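Local coordinates for PR domain zinc finger protein 2 (PDB 2QPW) that transfers methyl groups from S-adenosyl-L-methionine to a lysine of histone H3, the part described here being its PR (SET-type methyltransferase) domain, at residues Phe34-Asp39 / Gly134-Val139; Tyr75-Tyr80 / Arg121-Lys126; Gly26-Val31 / Lys55-Phe60; Glu18-Val23 / Asp93-Asn98. All blocks are in the same frame, centred on the assembly; numbering follows the deposited sequence.

All four contacts belong to one small, mainly beta domain. Along the chain, the first halves of interactions 4, 3 and 1 (18-23, 26-31, 34-39) come first, followed by 55-60, 75-80, 93-98, 121-126 and 134-139. Interactions 1, 2 and 3 share the mixed sheet, in which strand 56-57 pairs with strand 122-127. Backbone bonds between 55-60 and 121-126 tie interactions 2 and 3 together, their centres about 14 Å apart. Interactions 1 and 2, centres about 20 Å apart, lie on opposite sides of the chain's centre, yet Val139 packs on Tyr125. Interaction 4 meets interaction 3 through one side-chain hydrogen bond. Interaction 1 alternates along the chain with 3 and 4, and 2 with 4, interlocking the PR/SET domain.

Interaction 1. Residues Phe34-Asp39 / Gly134-Val139; sequences FPSAVD and GEELLV
The carboxylate of Glu136 reaches the turn at Ser36-Asp39 and meets it with both oxygens. OE2 accepts from Ser36 OG; the modelled separation of 2.4 Å is very short, so its exact length is doubtful. Glu136 OE1 takes the backbone N of Ala37 at 3.0 Å, the donor standing above the carboxylate plane (41° out of it), and the N of Val38 more weakly at 3.4 Å. The Ala37 bond is the sound one; with the Ser36 hydroxyl close by, these donors would probably ease burial of the acid. Beside this polar grip, Val38 CG2 meets Leu138 CD2 tip to tip at 3.9 Å, and the same methyl lies 3.7 Å from Glu136 OE1.

In the second shell, Glu136 gains its reach from a chain extended beyond CG, with CG anti to the backbone N (chi1 -175°). Ser36 OG also lies within weak bonding distance of the N of Val38 and of Asp39, inside the turn, and of Asn104. Asn113 holds the backbone of Glu136 and Leu138.

Glu136 thus ties the turn after strand 31-35, which pairs with strand 43-47 in a two-stranded sheet, to the chain entering the mixed sheet of the PR/SET domain. Trp46 of strand 43-47 packs on Ala37 and Glu136. Segment 134-139 ends in the short, weakly bonded strand 138-139, outermost in the mixed sheet and parallel to its neighbour 104-119.

Interaction 2. Residues Tyr75-Tyr80 / Arg121-Lys126; sequences YMWEVY and RAIYYK
Trp77 and Val79 lie against Ile123 and Tyr125 where two sheets of the SET-domain fold pack together. Strand 76-80 belongs to an antiparallel three-stranded sheet and strand 122-126 to the mixed sheet. Their axes approach to 7.9 Å at 131° between N-to-C directions, so side chains, not backbone bonds, join them.

The tight part centres on the indole. Ile123 CG2 sits over one face of its five-membered ring in a CH-pi contact, 4.0 Å from the ring centroid and almost on the normal. The other branch, CG1, lies beside the backbone N (chi1 -61°) and touches both Trp77 CB and, at 3.9 Å, Val79 CG2. Tyr125 comes to the indole edge with its ring turned 67° from that of Trp77, its CE1 packing on Trp77 CZ2. Phe60 meets Trp77 edge-to-face, and Trp105 also contacts the indole.

Toward Tyr80 and Arg121 the contact becomes looser and more exposed. The Val79 CG1 methyl rests on the backbone O of Arg121 at 3.6 Å, and the extended arginine side chain carries NH2 toward Tyr80 O. A water bridges the two, accepting from NH2 and donating to that carbonyl. In the tight part, by contrast, the link is direct: Trp77 NE1 donates to Tyr125 OH at 2.9 Å, with the hydroxyl close to the indole plane.

Interaction 3. Residues Gly26-Val31 / Lys55-Phe60; sequences GLPEEV and KKFGPF
Glu30 OE1 is approached by a water, the end of Lys55 and the rim of Phe57. The water donates to OE1 and accepts from Lys55 NZ at 2.9 Å, bridging the charges. The direct Glu30 OE1 to Lys55 NZ salt bridge is long at 3.8 Å, while Lys55 CE comes nearer to OE1, at 3.2 Å. Both chains bend at chi2, and they cross at about a right angle.

The same oxygen lies near the plane of the Phe57 ring, 3.5 Å from CE2, as suits an edge whose C-H bonds carry slight positive charge. Pro28 CG and Val31 CG1 touch this ring more loosely, at 4.2 Å from CE2 and 4.4 Å from CZ respectively, and Trp99 meets it edge-to-face.

Pro28 to Val31 form a type I beta turn. The contact joins this turn before strand 31-35 to the edge strand 56-57 of the mixed sheet, within the SET domain built of several small sheets.

Interaction 4. Residues Glu18-Val23 / Asp93-Asn98; sequences EVPEHV and DPEKGN
Pro20 and Pro94 provide the apolar contact: the two proline side chains cross at about a right angle, with Pro20 CD 3.9 Å from Pro94 CB, and both touch Tyr102. Val23 extends it over backbone, CG2 lying 3.8 Å from Gly97 O and CG1 against the carbonyl carbon of Asn98. This packs the start of helix 21-25, Pro20 at its N-cap position, on the SET-domain loop between strands 85-90 and 104-119.

Polar contacts gather around His22. Its chi1 of 71° places the ring between the backbone N and carbonyl carbon and brings CE1 to 3.4 Å from Glu95 OE1, which lies at the ring edge. A water near the ring plane meets His22 NE2 at 3.0 Å and donates to the carbonyls of Glu95 and Gly97.

Within 93-98, Asp93 OD1 accepts from Glu95 N in an Asx turn. Asn98 ND2 donates to Pro59 O.

No direct hydrogen bond joins 18-23 to 93-98; water supplies the polar bridge. Were His22 protonated, Glu95 would probably stabilise its charge.

Interaction 1. Residues Phe34-Asp39 / Gly134-Val139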
loop_
_atom_site.group_PDB
_atom_site.type_symbol
_atom_site.label_atom_id
_atom_site.label_comp_id
_atom_site.label_asym_id
_atom_site.label_seq_id
_atom_site.Cartn_x
_atom_site.Cartn_y
_atom_site.Cartn_z
ATOM N N PHE A 34 -11.172 -5.393 1.056
ATOM C CA PHE A 34 -11.765 -6.622 0.537
ATOM C C PHE A 34 -10.619 -7.517 0.099
ATOM O O PHE A 34 -9.582 -6.994 -0.325
ATOM C CB PHE A 34 -12.711 -6.317 -0.666
ATOM C CG PHE A 34 -13.703 -7.417 -0.943
ATOM C CD1 PHE A 34 -14.768 -7.643 -0.078
ATOM C CD2 PHE A 34 -13.520 -8.269 -2.022
ATOM C CE1 PHE A 34 -15.651 -8.684 -0.298
ATOM C CE2 PHE A 34 -14.420 -9.311 -2.266
ATOM C CZ PHE A 34 -15.473 -9.515 -1.393
ATOM N N PRO A 35 -10.764 -8.876 0.215
ATOM C CA PRO A 35 -9.656 -9.744 -0.252
ATOM C C PRO A 35 -8.986 -9.318 -1.589
ATOM O O PRO A 35 -9.692 -8.953 -2.553
ATOM C CB PRO A 35 -10.336 -11.126 -0.362
ATOM C CG PRO A 35 -11.331 -11.110 0.741
ATOM C CD PRO A 35 -11.860 -9.673 0.814
ATOM N N SER A 36 -7.649 -9.339 -1.646
ATOM C CA SER A 36 -6.903 -8.908 -2.840
ATOM C C SER A 36 -7.093 -9.927 -3.967
ATOM O O SER A 36 -7.192 -11.100 -3.674
ATOM C CB SER A 36 -5.403 -8.843 -2.532
ATOM O OG SER A 36 -4.689 -8.385 -3.677
ATOM N N ALA A 37 -7.193 -9.490 -5.214
ATOM C CA ALA A 37 -7.219 -10.456 -6.346
ATOM C C ALA A 37 -5.800 -10.893 -6.718
ATOM O O ALA A 37 -5.589 -12.005 -7.259
ATOM C CB ALA A 37 -7.927 -9.829 -7.573
ATOM N N VAL A 38 -4.827 -10.018 -6.470
ATOM C CA VAL A 38 -3.393 -10.355 -6.674
ATOM C C VAL A 38 -2.899 -11.487 -5.728
ATOM O O VAL A 38 -2.160 -12.362 -6.161
ATOM C CB VAL A 38 -2.488 -9.079 -6.607
ATOM C CG1 VAL A 38 -1.043 -9.429 -6.758
ATOM C CG2 VAL A 38 -2.862 -8.106 -7.724
ATOM N N ASP A 39 -3.337 -11.481 -4.460
ATOM C CA ASP A 39 -3.043 -12.515 -3.463
ATOM C C ASP A 39 -4.285 -12.655 -2.580
ATOM O O ASP A 39 -4.493 -11.891 -1.641
ATOM C CB ASP A 39 -1.791 -12.168 -2.636
ATOM C CG ASP A 39 -1.480 -13.211 -1.554
ATOM O OD1 ASP A 39 -2.223 -14.213 -1.424
ATOM O OD2 ASP A 39 -0.481 -13.029 -0.821
ATOM N N GLY A 134 -14.745 -1.047 -8.695
ATOM C CA GLY A 134 -14.439 -2.486 -8.802
ATOM C C GLY A 134 -13.008 -2.856 -9.221
ATOM O O GLY A 134 -12.708 -4.049 -9.398
ATOM N N GLU A 135 -12.122 -1.858 -9.404
ATOM C CA GLU A 135 -10.690 -2.130 -9.717
ATOM C C GLU A 135 -9.837 -2.075 -8.434
ATOM O O GLU A 135 -10.087 -1.248 -7.546
ATOM C CB GLU A 135 -10.100 -1.167 -10.793
ATOM C CG GLU A 135 -10.750 -1.323 -12.200
ATOM C CD GLU A 135 -10.157 -0.422 -13.310
ATOM O OE1 GLU A 135 -9.534 0.647 -13.029
ATOM O OE2 GLU A 135 -10.369 -0.787 -14.507
ATOM N N GLU A 136 -8.827 -2.936 -8.367
ATOM C CA GLU A 136 -7.923 -3.005 -7.177
ATOM C C GLU A 136 -6.891 -1.878 -7.239
ATOM O O GLU A 136 -6.316 -1.618 -8.314
ATOM C CB GLU A 136 -7.208 -4.381 -7.080
ATOM C CG GLU A 136 -6.355 -4.527 -5.789
ATOM C CD GLU A 136 -5.900 -5.952 -5.450
ATOM O OE1 GLU A 136 -6.062 -6.879 -6.292
ATOM O OE2 GLU A 136 -5.347 -6.157 -4.330
ATOM N N LEU A 137 -6.663 -1.219 -6.094
ATOM C CA LEU A 137 -5.574 -0.239 -5.964
ATOM C C LEU A 137 -4.249 -0.993 -5.778
ATOM O O LEU A 137 -4.145 -1.839 -4.883
ATOM C CB LEU A 137 -5.799 0.719 -4.779
ATOM C CG LEU A 137 -6.623 2.001 -5.008
ATOM C CD1 LEU A 137 -8.009 1.643 -5.505
ATOM C CD2 LEU A 137 -6.686 2.857 -3.660
ATOM N N LEU A 138 -3.270 -0.670 -6.628
ATOM C CA LEU A 138 -1.934 -1.337 -6.635
ATOM C C LEU A 138 -0.806 -0.317 -6.749
ATOM O O LEU A 138 -0.743 0.472 -7.687
ATOM C CB LEU A 138 -1.808 -2.331 -7.802
ATOM C CG LEU A 138 -2.788 -3.493 -7.772
ATOM C CD1 LEU A 138 -2.666 -4.367 -9.059
ATOM C CD2 LEU A 138 -2.609 -4.418 -6.531
ATOM N N VAL A 139 0.101 -0.357 -5.787
ATOM C CA VAL A 139 1.230 0.611 -5.758
ATOM C C VAL A 139 2.478 -0.003 -6.392
ATOM O O VAL A 139 2.654 -1.241 -6.391
ATOM C CB VAL A 139 1.498 1.089 -4.291
ATOM C CG1 VAL A 139 2.097 -0.014 -3.366
ATOM C CG2 VAL A 139 2.342 2.405 -4.249
#

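Interaction 2. Residues Tyr75-Tyr80 / Arg121-Lys126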
loop_
_atom_site.group_PDB
_atom_site.type_symbol
_atom_site.label_atom_id
_atom_site.label_comp_id
_atom_site.label_asym_id
_atom_site.label_seq_id
_atom_site.Cartn_x
_atom_site.Cartn_y
_atom_site.Cartn_z
ATOM N N TYR A 75 5.466 -4.146 3.863
ATOM C CA TYR A 75 4.635 -3.274 4.686
ATOM C C TYR A 75 5.414 -2.045 5.234
ATOM O O TYR A 75 5.100 -1.563 6.327
ATOM C CB TYR A 75 4.040 -4.114 5.832
ATOM C CG TYR A 75 3.081 -5.199 5.377
ATOM C CD1 TYR A 75 1.849 -4.851 4.810
ATOM C CD2 TYR A 75 3.384 -6.556 5.530
ATOM C CE1 TYR A 75 0.934 -5.808 4.419
ATOM C CE2 TYR A 75 2.434 -7.559 5.096
ATOM C CZ TYR A 75 1.227 -7.145 4.549
ATOM O OH TYR A 75 0.239 -8.053 4.146
ATOM N N MET A 76 6.380 -1.528 4.454
ATOM C CA MET A 76 7.279 -0.446 4.905
ATOM C C MET A 76 7.758 0.471 3.780
ATOM O O MET A 76 7.820 0.057 2.610
ATOM C CB MET A 76 8.509 -1.036 5.640
ATOM C CG MET A 76 9.645 -1.574 4.723
ATOM S SD MET A 76 10.963 -0.327 4.368
ATOM C CE MET A 76 12.161 -1.269 3.458
ATOM N N TRP A 77 8.106 1.703 4.156
ATOM C CA TRP A 77 8.783 2.670 3.271
ATOM C C TRP A 77 10.004 3.241 4.010
ATOM O O TRP A 77 10.033 3.275 5.250
ATOM C CB TRP A 77 7.842 3.824 2.863
ATOM C CG TRP A 77 6.755 3.349 1.890
ATOM C CD1 TRP A 77 5.486 2.916 2.214
ATOM C CD2 TRP A 77 6.854 3.270 0.462
ATOM N NE1 TRP A 77 4.806 2.540 1.069
ATOM C CE2 TRP A 77 5.614 2.751 -0.018
ATOM C CE3 TRP A 77 7.876 3.553 -0.465
ATOM C CZ2 TRP A 77 5.367 2.530 -1.392
ATOM C CZ3 TRP A 77 7.638 3.330 -1.847
ATOM C CH2 TRP A 77 6.382 2.784 -2.283
ATOM N N GLU A 78 10.975 3.750 3.254
ATOM C CA GLU A 78 12.155 4.406 3.888
ATOM C C GLU A 78 12.087 5.917 3.753
ATOM O O GLU A 78 11.803 6.432 2.658
ATOM C CB GLU A 78 13.451 3.812 3.288
ATOM C CG GLU A 78 13.548 2.297 3.601
ATOM C CD GLU A 78 14.762 1.627 2.991
ATOM O OE1 GLU A 78 15.876 1.872 3.512
ATOM O OE2 GLU A 78 14.589 0.817 2.036
ATOM N N VAL A 79 12.313 6.635 4.861
ATOM C CA VAL A 79 12.189 8.091 4.878
ATOM C C VAL A 79 13.344 8.624 5.714
ATOM O O VAL A 79 13.640 8.063 6.760
ATOM C CB VAL A 79 10.853 8.556 5.549
ATOM C CG1 VAL A 79 10.812 10.078 5.668
ATOM C CG2 VAL A 79 9.629 8.027 4.714
ATOM N N TYR A 80 13.979 9.684 5.239
ATOM C CA TYR A 80 15.154 10.283 5.911
ATOM C C TYR A 80 14.708 11.316 6.925
ATOM O O TYR A 80 13.882 12.195 6.599
ATOM C CB TYR A 80 16.041 10.990 4.866
ATOM C CG TYR A 80 17.233 11.732 5.458
ATOM C CD1 TYR A 80 18.360 11.028 5.872
ATOM C CD2 TYR A 80 17.206 13.121 5.636
ATOM C CE1 TYR A 80 19.464 11.678 6.442
ATOM C CE2 TYR A 80 18.338 13.806 6.203
ATOM C CZ TYR A 80 19.446 13.067 6.594
ATOM O OH TYR A 80 20.558 13.703 7.148
ATOM N N ARG A 121 7.963 14.828 5.176
ATOM C CA ARG A 121 8.614 13.637 5.713
ATOM C C ARG A 121 7.660 12.476 5.979
ATOM O O ARG A 121 7.848 11.705 6.942
ATOM C CB ARG A 121 9.499 13.945 6.940
ATOM C CG ARG A 121 10.408 15.148 6.702
ATOM C CD ARG A 121 11.643 15.182 7.610
ATOM N NE ARG A 121 12.379 16.426 7.387
ATOM C CZ ARG A 121 13.268 16.633 6.407
ATOM N NH1 ARG A 121 13.870 17.817 6.317
ATOM N NH2 ARG A 121 13.597 15.673 5.542
ATOM N N ALA A 122 6.646 12.358 5.126
ATOM C CA ALA A 122 5.771 11.165 5.100
ATOM C C ALA A 122 5.450 10.739 3.671
ATOM O O ALA A 122 5.350 11.578 2.772
ATOM C CB ALA A 122 4.458 11.427 5.876
ATOM N N ILE A 123 5.209 9.443 3.486
ATOM C CA ILE A 123 4.803 8.911 2.179
ATOM C C ILE A 123 3.290 9.038 1.949
ATOM O O ILE A 123 2.508 8.626 2.804
ATOM C CB ILE A 123 5.264 7.433 2.047
ATOM C CG1 ILE A 123 6.800 7.363 2.152
ATOM C CG2 ILE A 123 4.755 6.781 0.746
ATOM C CD1 ILE A 123 7.560 8.047 1.002
ATOM N N TYR A 124 2.902 9.603 0.805
ATOM C CA TYR A 124 1.504 9.591 0.334
ATOM C C TYR A 124 1.461 8.778 -0.970
ATOM O O TYR A 124 2.495 8.614 -1.639
ATOM C CB TYR A 124 1.033 11.025 0.050
ATOM C CG TYR A 124 0.872 11.872 1.300
ATOM C CD1 TYR A 124 -0.406 12.191 1.797
ATOM C CD2 TYR A 124 1.993 12.349 1.993
ATOM C CE1 TYR A 124 -0.543 12.983 2.978
ATOM C CE2 TYR A 124 1.860 13.136 3.144
ATOM C CZ TYR A 124 0.580 13.443 3.630
ATOM O OH TYR A 124 0.436 14.236 4.793
ATOM N N TYR A 125 0.274 8.305 -1.346
ATOM C CA TYR A 125 0.083 7.558 -2.603
ATOM C C TYR A 125 -0.762 8.455 -3.515
ATOM O O TYR A 125 -1.782 9.025 -3.055
ATOM C CB TYR A 125 -0.684 6.250 -2.352
ATOM C CG TYR A 125 0.058 5.135 -1.607
ATOM C CD1 TYR A 125 1.446 5.212 -1.345
ATOM C CD2 TYR A 125 -0.621 3.995 -1.187
ATOM C CE1 TYR A 125 2.122 4.152 -0.694
ATOM C CE2 TYR A 125 0.038 2.941 -0.545
ATOM C CZ TYR A 125 1.412 3.039 -0.298
ATOM O OH TYR A 125 2.041 1.980 0.324
ATOM N N LYS A 126 -0.349 8.607 -4.773
ATOM C CA LYS A 126 -1.086 9.440 -5.739
ATOM C C LYS A 126 -1.507 8.555 -6.914
ATOM O O LYS A 126 -0.755 7.647 -7.296
ATOM C CB LYS A 126 -0.217 10.596 -6.212
ATOM C CG LYS A 126 -0.967 11.606 -7.068
ATOM C CD LYS A 126 -0.125 12.822 -7.440
ATOM C CE LYS A 126 -0.374 13.986 -6.536
ATOM N NZ LYS A 126 0.344 15.181 -7.104
HETATM O O HOH W 1 12.826 13.294 4.601
#

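Interaction 3. Residues Gly26-Val31 / Lys55-Phe60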
loop_
_atom_site.group_PDB
_atom_site.type_symbol
_atom_site.label_atom_id
_atom_site.label_comp_id
_atom_site.label_asym_id
_atom_site.label_seq_id
_atom_site.Cartn_x
_atom_site.Cartn_y
_atom_site.Cartn_z
ATOM N N GLY A 26 -11.447 4.545 9.400
ATOM C CA GLY A 26 -10.693 5.611 8.796
ATOM C C GLY A 26 -10.691 5.791 7.285
ATOM O O GLY A 26 -10.105 6.763 6.813
ATOM N N LEU A 27 -11.326 4.880 6.522
ATOM C CA LEU A 27 -11.269 4.932 5.054
ATOM C C LEU A 27 -12.109 6.111 4.500
ATOM O O LEU A 27 -13.173 6.451 5.076
ATOM C CB LEU A 27 -11.824 3.611 4.461
ATOM C CG LEU A 27 -11.037 2.288 4.400
ATOM C CD1 LEU A 27 -10.681 1.756 5.780
ATOM C CD2 LEU A 27 -11.812 1.245 3.616
ATOM N N PRO A 28 -11.655 6.742 3.397
ATOM C CA PRO A 28 -12.542 7.673 2.713
ATOM C C PRO A 28 -13.565 6.906 1.848
ATOM O O PRO A 28 -13.414 5.710 1.635
ATOM C CB PRO A 28 -11.581 8.462 1.806
ATOM C CG PRO A 28 -10.505 7.430 1.465
ATOM C CD PRO A 28 -10.317 6.677 2.753
ATOM N N GLU A 29 -14.590 7.616 1.374
ATOM C CA GLU A 29 -15.691 6.996 0.630
ATOM C C GLU A 29 -15.234 6.190 -0.597
ATOM O O GLU A 29 -15.810 5.131 -0.863
ATOM C CB GLU A 29 -16.692 8.079 0.209
ATOM C CG GLU A 29 -18.026 7.555 -0.369
ATOM C CD GLU A 29 -19.011 8.670 -0.706
ATOM O OE1 GLU A 29 -18.873 9.799 -0.182
ATOM O OE2 GLU A 29 -19.959 8.402 -1.476
ATOM N N GLU A 30 -14.226 6.707 -1.321
ATOM C CA GLU A 30 -13.711 6.177 -2.629
ATOM C C GLU A 30 -13.162 4.772 -2.584
ATOM O O GLU A 30 -12.931 4.170 -3.652
ATOM C CB GLU A 30 -12.458 6.987 -3.111
ATOM C CG GLU A 30 -12.603 8.421 -3.310
ATOM C CD GLU A 30 -12.363 9.170 -2.035
ATOM O OE1 GLU A 30 -11.246 9.684 -1.852
ATOM O OE2 GLU A 30 -13.264 9.216 -1.204
ATOM N N VAL A 31 -12.848 4.281 -1.378
ATOM C CA VAL A 31 -12.217 2.961 -1.237
ATOM C C VAL A 31 -12.892 2.048 -0.204
ATOM O O VAL A 31 -13.627 2.534 0.701
ATOM C CB VAL A 31 -10.660 3.080 -0.892
ATOM C CG1 VAL A 31 -9.967 3.980 -1.922
ATOM C CG2 VAL A 31 -10.439 3.607 0.531
ATOM N N LYS A 55 -5.401 12.078 -7.631
ATOM C CA LYS A 55 -5.956 12.017 -6.275
ATOM C C LYS A 55 -4.903 11.481 -5.270
ATOM O O LYS A 55 -4.294 10.443 -5.534
ATOM C CB LYS A 55 -7.223 11.146 -6.256
ATOM C CG LYS A 55 -7.856 10.877 -4.868
ATOM C CD LYS A 55 -8.433 12.174 -4.196
ATOM C CE LYS A 55 -9.039 11.834 -2.818
ATOM N NZ LYS A 55 -9.586 13.046 -2.108
ATOM N N LYS A 56 -4.729 12.187 -4.142
ATOM C CA LYS A 56 -3.743 11.849 -3.082
ATOM C C LYS A 56 -4.377 11.165 -1.867
ATOM O O LYS A 56 -5.405 11.616 -1.350
ATOM C CB LYS A 56 -3.083 13.144 -2.600
ATOM C CG LYS A 56 -1.959 12.986 -1.617
ATOM C CD LYS A 56 -1.248 14.330 -1.447
ATOM C CE LYS A 56 -2.157 15.455 -0.960
ATOM N NZ LYS A 56 -2.418 15.392 0.497
ATOM N N PHE A 57 -3.755 10.098 -1.394
ATOM C CA PHE A 57 -4.193 9.411 -0.169
ATOM C C PHE A 57 -3.028 9.351 0.810
ATOM O O PHE A 57 -1.877 9.263 0.379
ATOM C CB PHE A 57 -4.589 7.991 -0.499
ATOM C CG PHE A 57 -5.750 7.890 -1.475
ATOM C CD1 PHE A 57 -5.537 7.445 -2.782
ATOM C CD2 PHE A 57 -7.037 8.202 -1.063
ATOM C CE1 PHE A 57 -6.618 7.314 -3.689
ATOM C CE2 PHE A 57 -8.110 8.111 -1.949
ATOM C CZ PHE A 57 -7.902 7.660 -3.263
ATOM N N GLY A 58 -3.328 9.355 2.107
ATOM C CA GLY A 58 -2.276 9.248 3.122
ATOM C C GLY A 58 -2.420 10.273 4.265
ATOM O O GLY A 58 -3.445 10.956 4.370
ATOM N N PRO A 59 -1.393 10.395 5.121
ATOM C CA PRO A 59 -0.090 9.741 4.956
ATOM C C PRO A 59 -0.076 8.264 5.347
ATOM O O PRO A 59 -0.830 7.843 6.243
ATOM C CB PRO A 59 0.800 10.497 5.948
ATOM C CG PRO A 59 -0.169 10.972 7.027
ATOM C CD PRO A 59 -1.451 11.257 6.316
ATOM N N PHE A 60 0.850 7.511 4.749
ATOM C CA PHE A 60 1.232 6.173 5.260
ATOM C C PHE A 60 1.941 6.354 6.600
ATOM O O PHE A 60 2.891 7.135 6.685
ATOM C CB PHE A 60 2.151 5.471 4.213
ATOM C CG PHE A 60 2.571 4.046 4.561
ATOM C CD1 PHE A 60 1.996 2.960 3.892
ATOM C CD2 PHE A 60 3.589 3.792 5.497
ATOM C CE1 PHE A 60 2.389 1.630 4.184
ATOM C CE2 PHE A 60 4.004 2.468 5.795
ATOM C CZ PHE A 60 3.376 1.386 5.148
HETATM O O HOH W 2 -10.315 11.062 -0.064
#

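Interaction 4. Residues Glu18-Val23 / Asp93-Asn98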
loop_
_atom_site.group_PDB
_atom_site.type_symbol
_atom_site.label_atom_id
_atom_site.label_comp_id
_atom_site.label_asym_id
_atom_site.label_seq_id
_atom_site.Cartn_x
_atom_site.Cartn_y
_atom_site.Cartn_z
ATOM N N GLU A 18 -9.936 -9.757 10.774
ATOM C CA GLU A 18 -8.716 -9.400 11.520
ATOM C C GLU A 18 -8.176 -7.967 11.377
ATOM O O GLU A 18 -7.122 -7.640 11.942
ATOM C CB GLU A 18 -7.554 -10.358 11.289
ATOM C CG GLU A 18 -7.605 -11.263 10.141
ATOM C CD GLU A 18 -8.459 -12.490 10.404
ATOM O OE1 GLU A 18 -8.508 -13.347 9.506
ATOM O OE2 GLU A 18 -9.088 -12.602 11.483
ATOM N N VAL A 19 -8.855 -7.134 10.609
ATOM C CA VAL A 19 -8.380 -5.764 10.438
ATOM C C VAL A 19 -8.752 -5.009 11.742
ATOM O O VAL A 19 -9.870 -5.223 12.258
ATOM C CB VAL A 19 -9.050 -5.102 9.227
ATOM C CG1 VAL A 19 -8.606 -3.621 9.090
ATOM C CG2 VAL A 19 -8.750 -5.909 7.947
ATOM N N PRO A 20 -7.832 -4.174 12.282
ATOM C CA PRO A 20 -8.210 -3.372 13.470
ATOM C C PRO A 20 -9.460 -2.519 13.215
ATOM O O PRO A 20 -9.604 -1.943 12.138
ATOM C CB PRO A 20 -6.986 -2.466 13.690
ATOM C CG PRO A 20 -5.821 -3.249 13.117
ATOM C CD PRO A 20 -6.421 -3.943 11.895
ATOM N N GLU A 21 -10.364 -2.427 14.205
ATOM C CA GLU A 21 -11.568 -1.624 14.047
ATOM C C GLU A 21 -11.275 -0.180 13.668
ATOM O O GLU A 21 -11.950 0.397 12.815
ATOM C CB GLU A 21 -12.426 -1.648 15.335
ATOM C CG GLU A 21 -12.653 -3.046 15.881
ATOM C CD GLU A 21 -13.780 -3.785 15.173
ATOM O OE1 GLU A 21 -13.723 -5.050 15.151
ATOM O OE2 GLU A 21 -14.724 -3.130 14.663
ATOM N N HIS A 22 -10.273 0.443 14.298
ATOM C CA HIS A 22 -10.008 1.850 13.988
ATOM C C HIS A 22 -9.471 2.056 12.575
ATOM O O HIS A 22 -9.655 3.138 11.984
ATOM C CB HIS A 22 -9.073 2.534 15.030
ATOM C CG HIS A 22 -7.652 2.068 14.971
ATOM N ND1 HIS A 22 -7.215 0.922 15.597
ATOM C CD2 HIS A 22 -6.562 2.608 14.370
ATOM C CE1 HIS A 22 -5.923 0.766 15.379
ATOM N NE2 HIS A 22 -5.501 1.778 14.642
ATOM N N VAL A 23 -8.860 1.015 12.007
ATOM C CA VAL A 23 -8.397 1.117 10.613
ATOM C C VAL A 23 -9.571 1.152 9.620
ATOM O O VAL A 23 -9.620 2.000 8.694
ATOM C CB VAL A 23 -7.356 0.004 10.321
ATOM C CG1 VAL A 23 -7.055 -0.061 8.846
ATOM C CG2 VAL A 23 -6.078 0.295 11.154
ATOM N N ASP A 93 2.924 -4.653 11.688
ATOM C CA ASP A 93 1.877 -4.765 12.724
ATOM C C ASP A 93 0.763 -3.753 12.375
ATOM O O ASP A 93 0.973 -2.547 12.420
ATOM C CB ASP A 93 2.489 -4.443 14.105
ATOM C CG ASP A 93 1.466 -4.483 15.241
ATOM O OD1 ASP A 93 0.249 -4.656 14.962
ATOM O OD2 ASP A 93 1.907 -4.307 16.417
ATOM N N PRO A 94 -0.428 -4.243 11.996
ATOM C CA PRO A 94 -1.431 -3.270 11.508
ATOM C C PRO A 94 -1.966 -2.272 12.560
ATOM O O PRO A 94 -2.491 -1.219 12.189
ATOM C CB PRO A 94 -2.577 -4.150 11.010
ATOM C CG PRO A 94 -2.446 -5.432 11.721
ATOM C CD PRO A 94 -0.940 -5.628 12.012
ATOM N N GLU A 95 -1.813 -2.595 13.841
ATOM C CA GLU A 95 -2.090 -1.641 14.927
ATOM C C GLU A 95 -1.225 -0.379 14.895
ATOM O O GLU A 95 -1.557 0.620 15.550
ATOM C CB GLU A 95 -1.931 -2.340 16.295
ATOM C CG GLU A 95 -2.960 -3.469 16.527
ATOM C CD GLU A 95 -4.356 -2.978 16.999
ATOM O OE1 GLU A 95 -4.602 -1.764 17.174
ATOM O OE2 GLU A 95 -5.223 -3.856 17.207
ATOM N N LYS A 96 -0.107 -0.417 14.158
ATOM C CA LYS A 96 0.831 0.702 14.084
ATOM C C LYS A 96 0.659 1.490 12.788
ATOM O O LYS A 96 1.341 2.491 12.582
ATOM C CB LYS A 96 2.296 0.214 14.184
ATOM C CG LYS A 96 2.656 -0.522 15.528
ATOM C CD LYS A 96 2.155 0.210 16.791
ATOM C CE LYS A 96 2.541 -0.553 18.069
ATOM N NZ LYS A 96 4.023 -0.523 18.241
ATOM N N GLY A 97 -0.232 1.023 11.913
ATOM C CA GLY A 97 -0.466 1.684 10.605
ATOM C C GLY A 97 -1.927 2.070 10.347
ATOM O O GLY A 97 -2.743 2.148 11.285
ATOM N N ASN A 98 -2.246 2.390 9.092
ATOM C CA ASN A 98 -3.623 2.725 8.705
ATOM C C ASN A 98 -4.030 1.959 7.433
ATOM O O ASN A 98 -3.360 0.954 7.040
ATOM C CB ASN A 98 -3.850 4.241 8.561
ATOM C CG ASN A 98 -2.868 4.886 7.581
ATOM O OD1 ASN A 98 -2.538 4.307 6.538
ATOM N ND2 ASN A 98 -2.321 6.043 7.964
HETATM O O HOH W 3 -2.761 2.651 13.878
#